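Local coordinates for pili retraction protein PilT (Thermus thermophilus, PDB 5FL3) that binds ADP and probably hydrolyses ATP as the retraction motor of the type IV pilus system, at residues E222-A227 with H232-T237; R245-I250 with L271-Q276; R249-F254 with R260-L265; P298-L303 with K314-E319. One frame throughout, in Å; residues are numbered along the deposited sequence.

Interaction 1 (E222-A227 with H232-T237); sequences EAALMA and HLVLST
Ala224 and Ala227 both touch Val234, where the helix of a beta-alpha-beta unit lies against the strand that follows it. The unit runs from strand 209-212 through helix 218-230 to strand 233-238, within the P-loop NTPase core. The two segments bury 189 Å² between them.

Most of the contact is apolar. Val234 points at the helix and offers one methyl to each alanine. CG2 meets Ala227 CB at 3.9 Å. CG1 lies anti to the backbone N (chi1 -177°), and this turns it to Ala224 CB, 4.3 Å away. The same valine also lies by the helix backbone, with CG2 3.9 Å from Ala224 O. The small alanine side chains are consistent with this close approach: the CA atoms of Ala224 and Val234 are 7.0 Å apart. On the other side of the strand, Leu235 packs on helix 146-160, so the strand is covered from both faces of the sheet.

The polar part lies at the turn between the two elements. His232 N donates a weak hydrogen bond to Ala227 O, 3.3 Å long and bent to 144° at the hydrogen. It links the last turn of the helix to the residue just before the strand. Beyond the contact, backbone bonds from His232 and Val234 to strand 134-139, and from Leu233 to strand 209-212, set the strand in the middle of the sheet. Ala227 O also touches the His232 side chain: CB is 3.6 Å from this oxygen, and the imidazole stands oblique to it.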
loop_
_atom_site.group_PDB
_atom_site.type_symbol
_atom_site.label_atom_id
_atom_site.label_comp_id
_atom_site.label_asym_id
_atom_site.label_seq_id
_atom_site.Cartn_x
_atom_site.Cartn_y
_atom_site.Cartn_z
ATOM N N GLU A 222 2.691 -16.311 9.547
ATOM C CA GLU A 222 3.756 -17.135 10.116
ATOM C C GLU A 222 4.880 -17.340 9.098
ATOM O O GLU A 222 6.064 -17.247 9.439
ATOM C CB GLU A 222 3.212 -18.490 10.583
ATOM C CG GLU A 222 4.204 -19.294 11.433
ATOM C CD GLU A 222 3.600 -20.562 12.028
ATOM O OE1 GLU A 222 2.730 -21.160 11.375
ATOM O OE2 GLU A 222 3.988 -20.961 13.148
ATOM N N ALA A 223 4.496 -17.607 7.849
ATOM C CA ALA A 223 5.461 -17.886 6.798
ATOM C C ALA A 223 6.327 -16.670 6.595
ATOM O O ALA A 223 7.551 -16.780 6.465
ATOM C CB ALA A 223 4.764 -18.273 5.501
ATOM N N ALA A 224 5.685 -15.505 6.586
ATOM C CA ALA A 224 6.396 -14.254 6.399
ATOM C C ALA A 224 7.361 -13.993 7.558
ATOM O O ALA A 224 8.475 -13.534 7.341
ATOM C CB ALA A 224 5.425 -13.123 6.244
ATOM N N LEU A 225 6.938 -14.288 8.783
ATOM C CA LEU A 225 7.796 -14.070 9.944
ATOM C C LEU A 225 9.020 -14.954 9.859
ATOM O O LEU A 225 10.154 -14.484 10.067
ATOM C CB LEU A 225 7.051 -14.344 11.242
ATOM C CG LEU A 225 6.047 -13.275 11.669
ATOM C CD1 LEU A 225 5.039 -13.883 12.610
ATOM C CD2 LEU A 225 6.734 -12.122 12.343
ATOM N N MET A 226 8.775 -16.232 9.546
ATOM C CA MET A 226 9.828 -17.236 9.403
ATOM C C MET A 226 10.846 -16.837 8.322
ATOM O O MET A 226 12.066 -16.855 8.545
ATOM C CB MET A 226 9.211 -18.595 9.075
ATOM C CG MET A 226 8.376 -19.211 10.214
ATOM S SD MET A 226 9.330 -19.421 11.751
ATOM C CE MET A 226 10.612 -20.556 11.201
ATOM N N ALA A 227 10.321 -16.467 7.155
ATOM C CA ALA A 227 11.127 -15.958 6.065
ATOM C C ALA A 227 12.039 -14.825 6.559
ATOM O O ALA A 227 13.228 -14.778 6.223
ATOM C CB ALA A 227 10.228 -15.495 4.932
ATOM N N HIS A 232 16.059 -13.422 5.142
ATOM C CA HIS A 232 15.595 -12.583 4.040
ATOM C C HIS A 232 15.029 -11.276 4.573
ATOM O O HIS A 232 14.553 -11.222 5.706
ATOM C CB HIS A 232 14.528 -13.294 3.212
ATOM C CG HIS A 232 14.919 -14.671 2.781
ATOM N ND1 HIS A 232 16.112 -14.940 2.145
ATOM C CD2 HIS A 232 14.282 -15.856 2.918
ATOM C CE1 HIS A 232 16.189 -16.237 1.902
ATOM N NE2 HIS A 232 15.085 -16.814 2.353
ATOM N N LEU A 233 15.103 -10.226 3.761
ATOM C CA LEU A 233 14.338 -9.004 3.988
ATOM C C LEU A 233 12.909 -9.172 3.459
ATOM O O LEU A 233 12.702 -9.421 2.259
ATOM C CB LEU A 233 14.996 -7.804 3.313
ATOM C CG LEU A 233 14.275 -6.481 3.583
ATOM C CD1 LEU A 233 14.358 -6.108 5.059
ATOM C CD2 LEU A 233 14.862 -5.377 2.746
ATOM N N VAL A 234 11.932 -9.022 4.354
ATOM C CA VAL A 234 10.532 -9.201 4.005
ATOM C C VAL A 234 9.741 -7.898 4.177
ATOM O O VAL A 234 9.784 -7.250 5.234
ATOM C CB VAL A 234 9.880 -10.339 4.863
ATOM C CG1 VAL A 234 8.449 -10.580 4.443
ATOM C CG2 VAL A 234 10.667 -11.627 4.718
ATOM N N LEU A 235 9.025 -7.512 3.127
ATOM C CA LEU A 235 8.125 -6.361 3.198
ATOM C C LEU A 235 6.666 -6.824 3.130
ATOM O O LEU A 235 6.318 -7.669 2.311
ATOM C CB LEU A 235 8.408 -5.368 2.067
ATOM C CG LEU A 235 9.854 -5.123 1.632
ATOM C CD1 LEU A 235 9.870 -4.011 0.619
ATOM C CD2 LEU A 235 10.736 -4.772 2.794
ATOM N N SER A 236 5.817 -6.276 3.985
ATOM C CA SER A 236 4.400 -6.600 3.906
ATOM C C SER A 236 3.543 -5.508 4.512
ATOM O O SER A 236 4.045 -4.500 5.017
ATOM C CB SER A 236 4.094 -7.932 4.588
ATOM O OG SER A 236 2.876 -8.456 4.106
ATOM N N THR A 237 2.237 -5.716 4.435
ATOM C CA THR A 237 1.263 -4.750 4.928
ATOM C C THR A 237 0.212 -5.413 5.778
ATOM O O THR A 237 -0.090 -6.586 5.617
ATOM C CB THR A 237 0.533 -4.043 3.789
ATOM O OG1 THR A 237 -0.415 -4.954 3.213
ATOM C CG2 THR A 237 1.526 -3.591 2.725
#

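Interaction 2 (R245-I250 with L271-Q276); sequences RTINRI and LGILSQ
Ile273 reaches from the strand to two residues of the helix, Thr246 and Ile247, and makes the apolar part of this buried contact. It meets Thr246 tip to tip, with Ile273 CG2 4.1 Å from Thr246 CG2. Ile273 CD1 is also 4.2 Å from Thr246 CG2. Ile247 comes in differently. Its chain crosses that of Ile273 at about a right angle, and its CG1 rests 4.0 Å from Ile273 CD1.

The helix lies over the sheet of the P-loop NTPase core, across strand 270-280. The short segments run at 113° to each other, with their axes 10.6 Å apart. Leu137 of the adjoining strand 134-139 also packs against Thr246 and Ile250, so the helix covers both strands.

The polar part is indirect. Thr246 OG1 and Ser275 OG are 4.1 Å apart, too far for a bond. Thr139 OG1 lies between them in the network: it is hydrogen-bonded to Ser275 OG and weakly to Thr246 OG1. Thr246 OG1 is also hydrogen-bonded to Thr240 OG1 and Asp242 O. The Thr246 torsion (chi1 -67°) sets OG1 beside the backbone N and leaves CG2 for Ile273. The Ser275 side chain is about 8 Å from that of Lys146, an ADP-binding residue of the Walker A loop.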
loop_
_atom_site.group_PDB
_atom_site.type_symbol
_atom_site.label_atom_id
_atom_site.label_comp_id
_atom_site.label_asym_id
_atom_site.label_seq_id
_atom_site.Cartn_x
_atom_site.Cartn_y
_atom_site.Cartn_z
ATOM N N ARG A 245 -1.688 -1.511 17.547
ATOM C CA ARG A 245 -2.706 -2.369 16.927
ATOM C C ARG A 245 -2.105 -3.393 15.963
ATOM O O ARG A 245 -2.628 -4.506 15.805
ATOM C CB ARG A 245 -3.738 -1.516 16.176
ATOM C CG ARG A 245 -5.006 -1.244 16.954
ATOM C CD ARG A 245 -5.592 0.098 16.593
ATOM N NE ARG A 245 -5.412 1.034 17.691
ATOM C CZ ARG A 245 -5.216 2.346 17.555
ATOM N NH1 ARG A 245 -5.164 2.899 16.351
ATOM N NH2 ARG A 245 -5.054 3.108 18.637
ATOM N N THR A 246 -1.012 -3.008 15.312
ATOM C CA THR A 246 -0.384 -3.883 14.332
ATOM C C THR A 246 0.250 -5.085 15.022
ATOM O O THR A 246 0.044 -6.239 14.626
ATOM C CB THR A 246 0.660 -3.125 13.510
ATOM O OG1 THR A 246 -0.010 -2.154 12.689
ATOM C CG2 THR A 246 1.468 -4.091 12.632
ATOM N N ILE A 247 0.995 -4.795 16.081
ATOM C CA ILE A 247 1.616 -5.817 16.900
ATOM C C ILE A 247 0.586 -6.792 17.440
ATOM O O ILE A 247 0.742 -8.009 17.299
ATOM C CB ILE A 247 2.388 -5.182 18.050
ATOM C CG1 ILE A 247 3.645 -4.493 17.503
ATOM C CG2 ILE A 247 2.720 -6.219 19.076
ATOM C CD1 ILE A 247 4.403 -3.659 18.493
ATOM N N ASN A 248 -0.491 -6.263 18.018
ATOM C CA ASN A 248 -1.518 -7.112 18.611
ATOM C C ASN A 248 -2.257 -7.914 17.573
ATOM O O ASN A 248 -2.646 -9.059 17.821
ATOM C CB ASN A 248 -2.504 -6.280 19.415
ATOM C CG ASN A 248 -1.903 -5.768 20.689
ATOM O OD1 ASN A 248 -1.156 -6.483 21.355
ATOM N ND2 ASN A 248 -2.194 -4.515 21.029
ATOM N N ARG A 249 -2.438 -7.322 16.403
ATOM C CA ARG A 249 -3.161 -8.019 15.347
ATOM C C ARG A 249 -2.422 -9.263 14.848
ATOM O O ARG A 249 -3.034 -10.321 14.695
ATOM C CB ARG A 249 -3.433 -7.087 14.179
ATOM C CG ARG A 249 -4.464 -7.647 13.239
ATOM C CD ARG A 249 -5.688 -8.108 14.023
ATOM N NE ARG A 249 -6.568 -8.932 13.204
ATOM C CZ ARG A 249 -6.470 -10.251 13.092
ATOM N NH1 ARG A 249 -5.526 -10.904 13.752
ATOM N NH2 ARG A 249 -7.320 -10.915 12.317
ATOM N N ILE A 250 -1.121 -9.118 14.586
ATOM C CA ILE A 250 -0.248 -10.237 14.273
ATOM C C ILE A 250 -0.321 -11.377 15.285
ATOM O O ILE A 250 -0.409 -12.543 14.901
ATOM C CB ILE A 250 1.220 -9.776 14.171
ATOM C CG1 ILE A 250 1.418 -8.997 12.883
ATOM C CG2 ILE A 250 2.178 -10.967 14.240
ATOM C CD1 ILE A 250 2.360 -7.902 13.026
ATOM N N LEU A 271 11.763 -5.215 12.071
ATOM C CA LEU A 271 12.718 -4.117 11.833
ATOM C C LEU A 271 12.107 -2.753 12.061
ATOM O O LEU A 271 12.746 -1.831 12.574
ATOM C CB LEU A 271 13.224 -4.141 10.411
ATOM C CG LEU A 271 14.139 -5.267 10.006
ATOM C CD1 LEU A 271 14.672 -4.936 8.634
ATOM C CD2 LEU A 271 15.250 -5.381 11.005
ATOM N N GLY A 272 10.866 -2.632 11.613
ATOM C CA GLY A 272 10.161 -1.367 11.612
ATOM C C GLY A 272 8.702 -1.548 11.229
ATOM O O GLY A 272 8.344 -2.488 10.502
ATOM N N ILE A 273 7.851 -0.676 11.761
ATOM C CA ILE A 273 6.471 -0.572 11.308
ATOM C C ILE A 273 6.198 0.869 10.883
ATOM O O ILE A 273 6.511 1.813 11.611
ATOM C CB ILE A 273 5.476 -0.985 12.399
ATOM C CG1 ILE A 273 5.848 -2.348 12.984
ATOM C CG2 ILE A 273 4.046 -0.969 11.859
ATOM C CD1 ILE A 273 5.075 -2.678 14.236
ATOM N N LEU A 274 5.631 1.026 9.694
ATOM C CA LEU A 274 5.246 2.325 9.182
ATOM C C LEU A 274 3.737 2.414 9.005
ATOM O O LEU A 274 3.205 1.986 7.985
ATOM C CB LEU A 274 5.945 2.589 7.855
ATOM C CG LEU A 274 7.462 2.746 7.948
ATOM C CD1 LEU A 274 8.152 2.387 6.649
ATOM C CD2 LEU A 274 7.769 4.175 8.320
ATOM N N SER A 275 3.043 2.966 9.996
ATOM C CA SER A 275 1.592 3.082 9.918
ATOM C C SER A 275 1.212 4.404 9.287
ATOM O O SER A 275 1.743 5.437 9.638
ATOM C CB SER A 275 0.963 2.936 11.293
ATOM O OG SER A 275 1.187 1.637 11.800
ATOM N N GLN A 276 0.301 4.358 8.326
ATOM C CA GLN A 276 0.059 5.505 7.481
ATOM C C GLN A 276 -1.403 5.901 7.444
ATOM O O GLN A 276 -2.289 5.059 7.536
ATOM C CB GLN A 276 0.552 5.216 6.067
ATOM C CG GLN A 276 2.050 5.039 6.005
ATOM C CD GLN A 276 2.559 4.881 4.602
ATOM O OE1 GLN A 276 1.821 5.052 3.628
ATOM N NE2 GLN A 276 3.821 4.555 4.483
#

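Interaction 3 (R249-F254 with R260-L265)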
loop_
_atom_site.group_PDB
_atom_site.type_symbol
_atom_site.label_atom_id
_atom_site.label_comp_id
_atom_site.label_asym_id
_atom_site.label_seq_id
_atom_site.Cartn_x
_atom_site.Cartn_y
_atom_site.Cartn_z
ATOM N N ARG A 249 -2.438 -7.322 16.403
ATOM C CA ARG A 249 -3.161 -8.019 15.347
ATOM C C ARG A 249 -2.422 -9.263 14.848
ATOM O O ARG A 249 -3.034 -10.321 14.695
ATOM C CB ARG A 249 -3.433 -7.087 14.179
ATOM C CG ARG A 249 -4.464 -7.647 13.239
ATOM C CD ARG A 249 -5.688 -8.108 14.023
ATOM N NE ARG A 249 -6.568 -8.932 13.204
ATOM C CZ ARG A 249 -6.470 -10.251 13.092
ATOM N NH1 ARG A 249 -5.526 -10.904 13.752
ATOM N NH2 ARG A 249 -7.320 -10.915 12.317
ATOM N N ILE A 250 -1.121 -9.118 14.586
ATOM C CA ILE A 250 -0.248 -10.237 14.273
ATOM C C ILE A 250 -0.321 -11.377 15.285
ATOM O O ILE A 250 -0.409 -12.543 14.901
ATOM C CB ILE A 250 1.220 -9.776 14.171
ATOM C CG1 ILE A 250 1.418 -8.997 12.883
ATOM C CG2 ILE A 250 2.178 -10.967 14.240
ATOM C CD1 ILE A 250 2.360 -7.902 13.026
ATOM N N ILE A 251 -0.272 -11.042 16.570
ATOM C CA ILE A 251 -0.355 -12.055 17.620
ATOM C C ILE A 251 -1.749 -12.691 17.656
ATOM O O ILE A 251 -1.873 -13.915 17.767
ATOM C CB ILE A 251 -0.028 -11.475 19.007
ATOM C CG1 ILE A 251 1.424 -11.013 19.050
ATOM C CG2 ILE A 251 -0.295 -12.511 20.094
ATOM C CD1 ILE A 251 1.707 -9.981 20.119
ATOM N N ASP A 252 -2.793 -11.871 17.528
ATOM C CA ASP A 252 -4.160 -12.379 17.540
ATOM C C ASP A 252 -4.481 -13.277 16.349
ATOM O O ASP A 252 -5.568 -13.838 16.280
ATOM C CB ASP A 252 -5.171 -11.223 17.599
ATOM C CG ASP A 252 -5.256 -10.586 18.985
ATOM O OD1 ASP A 252 -4.594 -11.070 19.936
ATOM O OD2 ASP A 252 -5.993 -9.602 19.129
ATOM N N PHE A 253 -3.555 -13.421 15.410
ATOM C CA PHE A 253 -3.759 -14.387 14.336
ATOM C C PHE A 253 -3.602 -15.829 14.835
ATOM O O PHE A 253 -4.014 -16.772 14.163
ATOM C CB PHE A 253 -2.777 -14.150 13.194
ATOM C CG PHE A 253 -3.299 -13.273 12.114
ATOM C CD1 PHE A 253 -4.236 -13.748 11.219
ATOM C CD2 PHE A 253 -2.843 -11.969 11.982
ATOM C CE1 PHE A 253 -4.718 -12.939 10.212
ATOM C CE2 PHE A 253 -3.315 -11.159 10.975
ATOM C CZ PHE A 253 -4.255 -11.640 10.091
ATOM N N PHE A 254 -3.001 -15.998 16.008
ATOM C CA PHE A 254 -2.623 -17.325 16.473
ATOM C C PHE A 254 -3.475 -17.834 17.630
ATOM O O PHE A 254 -4.085 -17.051 18.358
ATOM C CB PHE A 254 -1.142 -17.326 16.866
ATOM C CG PHE A 254 -0.228 -17.103 15.702
ATOM C CD1 PHE A 254 -0.031 -15.822 15.188
ATOM C CD2 PHE A 254 0.396 -18.173 15.080
ATOM C CE1 PHE A 254 0.795 -15.613 14.088
ATOM C CE2 PHE A 254 1.223 -17.972 13.977
ATOM C CZ PHE A 254 1.424 -16.691 13.480
ATOM N N ARG A 260 3.367 -16.699 23.169
ATOM C CA ARG A 260 4.677 -16.168 23.524
ATOM C C ARG A 260 5.740 -16.670 22.532
ATOM O O ARG A 260 6.791 -16.049 22.379
ATOM C CB ARG A 260 5.071 -16.486 24.963
ATOM C CG ARG A 260 6.361 -15.742 25.369
ATOM C CD ARG A 260 6.768 -16.058 26.802
ATOM N NE ARG A 260 6.905 -17.501 26.980
ATOM C CZ ARG A 260 6.003 -18.236 27.622
ATOM N NH1 ARG A 260 4.933 -17.668 28.159
ATOM N NH2 ARG A 260 6.165 -19.529 27.734
ATOM N N GLN A 261 5.452 -17.765 21.828
ATOM C CA GLN A 261 6.292 -18.163 20.700
ATOM C C GLN A 261 6.242 -17.065 19.656
ATOM O O GLN A 261 7.272 -16.625 19.153
ATOM C CB GLN A 261 5.846 -19.495 20.083
ATOM C CG GLN A 261 6.286 -20.720 20.861
ATOM C CD GLN A 261 7.763 -20.669 21.240
ATOM O OE1 GLN A 261 8.118 -20.187 22.316
ATOM N NE2 GLN A 261 8.627 -21.175 20.359
ATOM N N VAL A 262 5.031 -16.612 19.350
ATOM C CA VAL A 262 4.832 -15.575 18.348
ATOM C C VAL A 262 5.544 -14.258 18.751
ATOM O O VAL A 262 6.207 -13.630 17.914
ATOM C CB VAL A 262 3.322 -15.361 18.093
ATOM C CG1 VAL A 262 3.093 -14.432 16.940
ATOM C CG2 VAL A 262 2.667 -16.693 17.778
ATOM N N ARG A 263 5.460 -13.861 20.022
ATOM C CA ARG A 263 6.193 -12.674 20.478
ATOM C C ARG A 263 7.680 -12.819 20.261
ATOM O O ARG A 263 8.343 -11.896 19.781
ATOM C CB ARG A 263 5.949 -12.395 21.951
ATOM C CG ARG A 263 4.545 -12.023 22.275
ATOM C CD ARG A 263 4.490 -11.268 23.574
ATOM N NE ARG A 263 3.115 -10.905 23.851
ATOM C CZ ARG A 263 2.622 -9.688 23.658
ATOM N NH1 ARG A 263 3.421 -8.727 23.203
ATOM N NH2 ARG A 263 1.339 -9.440 23.928
ATOM N N VAL A 264 8.209 -13.980 20.641
ATOM C CA VAL A 264 9.625 -14.260 20.441
ATOM C C VAL A 264 9.947 -14.110 18.964
ATOM O O VAL A 264 10.857 -13.373 18.590
ATOM C CB VAL A 264 10.016 -15.669 20.939
ATOM C CG1 VAL A 264 11.393 -16.055 20.416
ATOM C CG2 VAL A 264 9.983 -15.722 22.473
ATOM N N LEU A 265 9.159 -14.773 18.130
ATOM C CA LEU A 265 9.335 -14.695 16.687
ATOM C C LEU A 265 9.178 -13.261 16.194
ATOM O O LEU A 265 10.006 -12.770 15.422
ATOM C CB LEU A 265 8.348 -15.621 15.978
ATOM C CG LEU A 265 8.441 -15.717 14.458
ATOM C CD1 LEU A 265 9.822 -16.163 13.993
ATOM C CD2 LEU A 265 7.374 -16.661 13.935
#
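Phe254 lays its ring against Val262, and the contact can be followed outward from its CB. Phe254 CB itself is 4.0 Å from Val262 CG2. Phe254 CG is nearer, 3.6 Å from Val262 CG2. CD1 and CD2 spread to the two sides of this methyl, and CD1 also meets Val262 CG1. Phe254 CE1 carries on along the valine and lies 3.8 Å from Val262 CG1. CE2 and CZ, at the far end, pack on Glu222 of helix 218-230. The result is a CH-pi contact over the ring face: Val262 CG2 stands 3.8 Å from the Phe254 centroid, 20° off the normal. Val262 holds CG1 anti to its own N (chi1 -173°), and both methyls are thereby brought to the phenyl ring.

A type I beta turn from Ile251 to Phe254 puts the ring here, closed by Phe254 N to Ile251 O at 3.0 Å. With Phe254 replaced by an alanine, the methyls of Val262 would probably lose their aromatic cover, and a gap would be likely beside helix 218-230.

Ile251 makes the second part of the contact. Its CD1 sits over the centre of the Arg263 guanidinium, 3.7 Å from CZ. The Arg263 chain is extended from CG to NE, and NH1 is hydrogen-bonded to Leu304 O, which helps to fix the flat group under the methyl.

The contact joins the end of helix 243-251 to helix 259-269. Helix 218-230 touches the turn at Phe254 and helix 259-269 at Leu265, and Ile250 packs on Leu238 of strand 233-238.

Interaction 4 (P298-L303 with K314-E319)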
loop_
_atom_site.group_PDB
_atom_site.type_symbol
_atom_site.label_atom_id
_atom_site.label_comp_id
_atom_site.label_asym_id
_atom_site.label_seq_id
_atom_site.Cartn_x
_atom_site.Cartn_y
_atom_site.Cartn_z
ATOM N N PRO A 298 17.079 -2.648 19.977
ATOM C CA PRO A 298 17.179 -3.664 21.030
ATOM C C PRO A 298 16.187 -3.441 22.161
ATOM O O PRO A 298 15.547 -4.395 22.630
ATOM C CB PRO A 298 18.616 -3.509 21.518
ATOM C CG PRO A 298 19.376 -3.073 20.287
ATOM C CD PRO A 298 18.412 -2.205 19.513
ATOM N N TYR A 299 16.037 -2.190 22.582
ATOM C CA TYR A 299 15.115 -1.887 23.665
ATOM C C TYR A 299 13.678 -2.198 23.233
ATOM O O TYR A 299 12.930 -2.820 23.982
ATOM C CB TYR A 299 15.267 -0.426 24.120
ATOM C CG TYR A 299 14.235 -0.006 25.150
ATOM C CD1 TYR A 299 14.367 -0.351 26.496
ATOM C CD2 TYR A 299 13.128 0.736 24.771
ATOM C CE1 TYR A 299 13.406 0.034 27.434
ATOM C CE2 TYR A 299 12.173 1.128 25.686
ATOM C CZ TYR A 299 12.305 0.776 27.012
ATOM O OH TYR A 299 11.317 1.181 27.888
ATOM N N VAL A 300 13.302 -1.794 22.020
ATOM C CA VAL A 300 11.946 -2.035 21.526
ATOM C C VAL A 300 11.653 -3.534 21.464
ATOM O O VAL A 300 10.527 -3.974 21.701
ATOM C CB VAL A 300 11.736 -1.404 20.132
ATOM C CG1 VAL A 300 10.426 -1.878 19.500
ATOM C CG2 VAL A 300 11.758 0.105 20.232
ATOM N N ARG A 301 12.681 -4.321 21.164
ATOM C CA ARG A 301 12.504 -5.763 21.059
ATOM C C ARG A 301 12.109 -6.370 22.403
ATOM O O ARG A 301 11.291 -7.282 22.456
ATOM C CB ARG A 301 13.771 -6.423 20.512
ATOM C CG ARG A 301 14.007 -6.117 19.058
ATOM C CD ARG A 301 15.087 -6.986 18.435
ATOM N NE ARG A 301 14.907 -7.025 16.985
ATOM C CZ ARG A 301 15.703 -6.420 16.105
ATOM N NH1 ARG A 301 16.772 -5.746 16.521
ATOM N NH2 ARG A 301 15.436 -6.503 14.803
ATOM N N GLU A 302 12.689 -5.852 23.480
ATOM C CA GLU A 302 12.307 -6.253 24.829
ATOM C C GLU A 302 10.825 -6.049 25.050
ATOM O O GLU A 302 10.126 -6.945 25.502
ATOM C CB GLU A 302 13.090 -5.451 25.866
ATOM C CG GLU A 302 14.566 -5.624 25.755
ATOM C CD GLU A 302 14.953 -7.081 25.854
ATOM O OE1 GLU A 302 14.247 -7.833 26.570
ATOM O OE2 GLU A 302 15.952 -7.475 25.207
ATOM N N LEU A 303 10.370 -4.844 24.722
ATOM C CA LEU A 303 8.977 -4.444 24.849
ATOM C C LEU A 303 8.034 -5.383 24.102
ATOM O O LEU A 303 6.974 -5.764 24.617
ATOM C CB LEU A 303 8.808 -3.016 24.335
ATOM C CG LEU A 303 9.029 -1.869 25.325
ATOM C CD1 LEU A 303 10.092 -2.185 26.380
ATOM C CD2 LEU A 303 9.388 -0.612 24.558
ATOM N N LYS A 314 4.649 3.199 23.122
ATOM C CA LYS A 314 4.267 4.599 22.964
ATOM C C LYS A 314 5.411 5.515 23.360
ATOM O O LYS A 314 5.866 6.358 22.582
ATOM C CB LYS A 314 3.034 4.910 23.812
ATOM C CG LYS A 314 2.501 6.329 23.657
ATOM C CD LYS A 314 1.101 6.444 24.245
ATOM C CE LYS A 314 1.123 6.827 25.712
ATOM N NZ LYS A 314 1.244 8.304 25.890
ATOM N N GLU A 315 5.885 5.316 24.581
ATOM C CA GLU A 315 6.910 6.165 25.154
ATOM C C GLU A 315 8.189 6.016 24.329
ATOM O O GLU A 315 8.864 7.002 24.031
ATOM C CB GLU A 315 7.115 5.810 26.641
ATOM C CG GLU A 315 5.879 6.105 27.558
ATOM C CD GLU A 315 4.762 5.014 27.544
ATOM O OE1 GLU A 315 4.883 4.002 26.826
ATOM O OE2 GLU A 315 3.733 5.186 28.242
ATOM N N ALA A 316 8.475 4.787 23.912
ATOM C CA ALA A 316 9.650 4.473 23.108
ATOM C C ALA A 316 9.680 5.255 21.807
ATOM O O ALA A 316 10.732 5.753 21.386
ATOM C CB ALA A 316 9.694 2.986 22.816
ATOM N N MET A 317 8.523 5.347 21.162
ATOM C CA MET A 317 8.395 6.086 19.915
ATOM C C MET A 317 8.549 7.596 20.128
ATOM O O MET A 317 9.282 8.280 19.392
ATOM C CB MET A 317 7.048 5.771 19.254
ATOM C CG MET A 317 7.099 4.542 18.354
ATOM S SD MET A 317 5.527 4.114 17.602
ATOM C CE MET A 317 4.634 3.548 19.041
ATOM N N MET A 318 7.866 8.107 21.148
ATOM C CA MET A 318 7.889 9.530 21.437
ATOM C C MET A 318 9.285 10.043 21.773
ATOM O O MET A 318 9.572 11.216 21.590
ATOM C CB MET A 318 6.920 9.836 22.567
ATOM C CG MET A 318 5.497 9.473 22.215
ATOM S SD MET A 318 4.306 9.906 23.488
ATOM C CE MET A 318 4.444 11.691 23.472
ATOM N N GLU A 319 10.157 9.158 22.241
ATOM C CA GLU A 319 11.521 9.541 22.571
ATOM C C GLU A 319 12.531 8.935 21.598
ATOM O O GLU A 319 13.746 9.048 21.791
ATOM C CB GLU A 319 11.865 9.099 23.992
ATOM C CG GLU A 319 11.052 9.763 25.100
ATOM C CD GLU A 319 10.788 8.807 26.275
ATOM O OE1 GLU A 319 11.691 7.997 26.636
ATOM O OE2 GLU A 319 9.663 8.855 26.831
#
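Ala316 puts its single methyl among three side chains of the facing helix, and it has far more surface buried here than any other residue. Leu303 comes nearest, with CD2 4.0 Å from Ala316 CB. Tyr299 meets the same methyl at the ring edge, near the ring plane, with CE2 4.2 Å away. Val300 adds a looser contact from CG2, 4.4 Å from Ala316 CB.

Leu303 also packs on the tyrosine of its own helix. Its CD1 lies over one face of the Tyr299 ring, 3.7 Å above the plane and toward the rim. The tyrosine CG is anti to the backbone N (chi1 174°), which carries the ring forward along the helix to this leucine. Its OH makes a weak hydrogen bond with Gln312 NE2, just before the second helix.

The two helices form an alpha-alpha hairpin. Helix 298-305 runs out, a short loop turns the chain back, and helix 313-318 returns beside it at 164°, nearly antiparallel. The axes of the short segments are 10.8 Å apart, and only 89 Å² is buried between them. Leu303 O accepts a hydrogen bond from Thr310 OG1, which ties the loop to the first helix.

Val300 also packs on Leu294 of strand 287-295, the last strand of the core sheet within this chain, and Met317 of the second helix touches the same leucine.

In the fold
Along the chain interaction 1 comes first and interaction 4 last; interactions 2 and 3 share Arg249 and Ile250 on helix 243-251, and interaction 3 closes before interaction 2 does. Interactions 1 and 2 reach the same seven-stranded sheet; their centres are about 13 Å apart, and they touch through Leu233 and Leu271. Interactions 1 and 3, centres also about 13 Å apart, meet through Leu225 and Leu265. Interaction 4, its centre about 18 Å from that of interaction 3, joins interaction 2 where Leu271 packs on Arg301. The first three thus join helices 218-230, 243-251 and 259-269 to one another and to the P-loop NTPase sheet, with interaction 4 beyond strand 287-295. Interaction 2 comes near the ADP site.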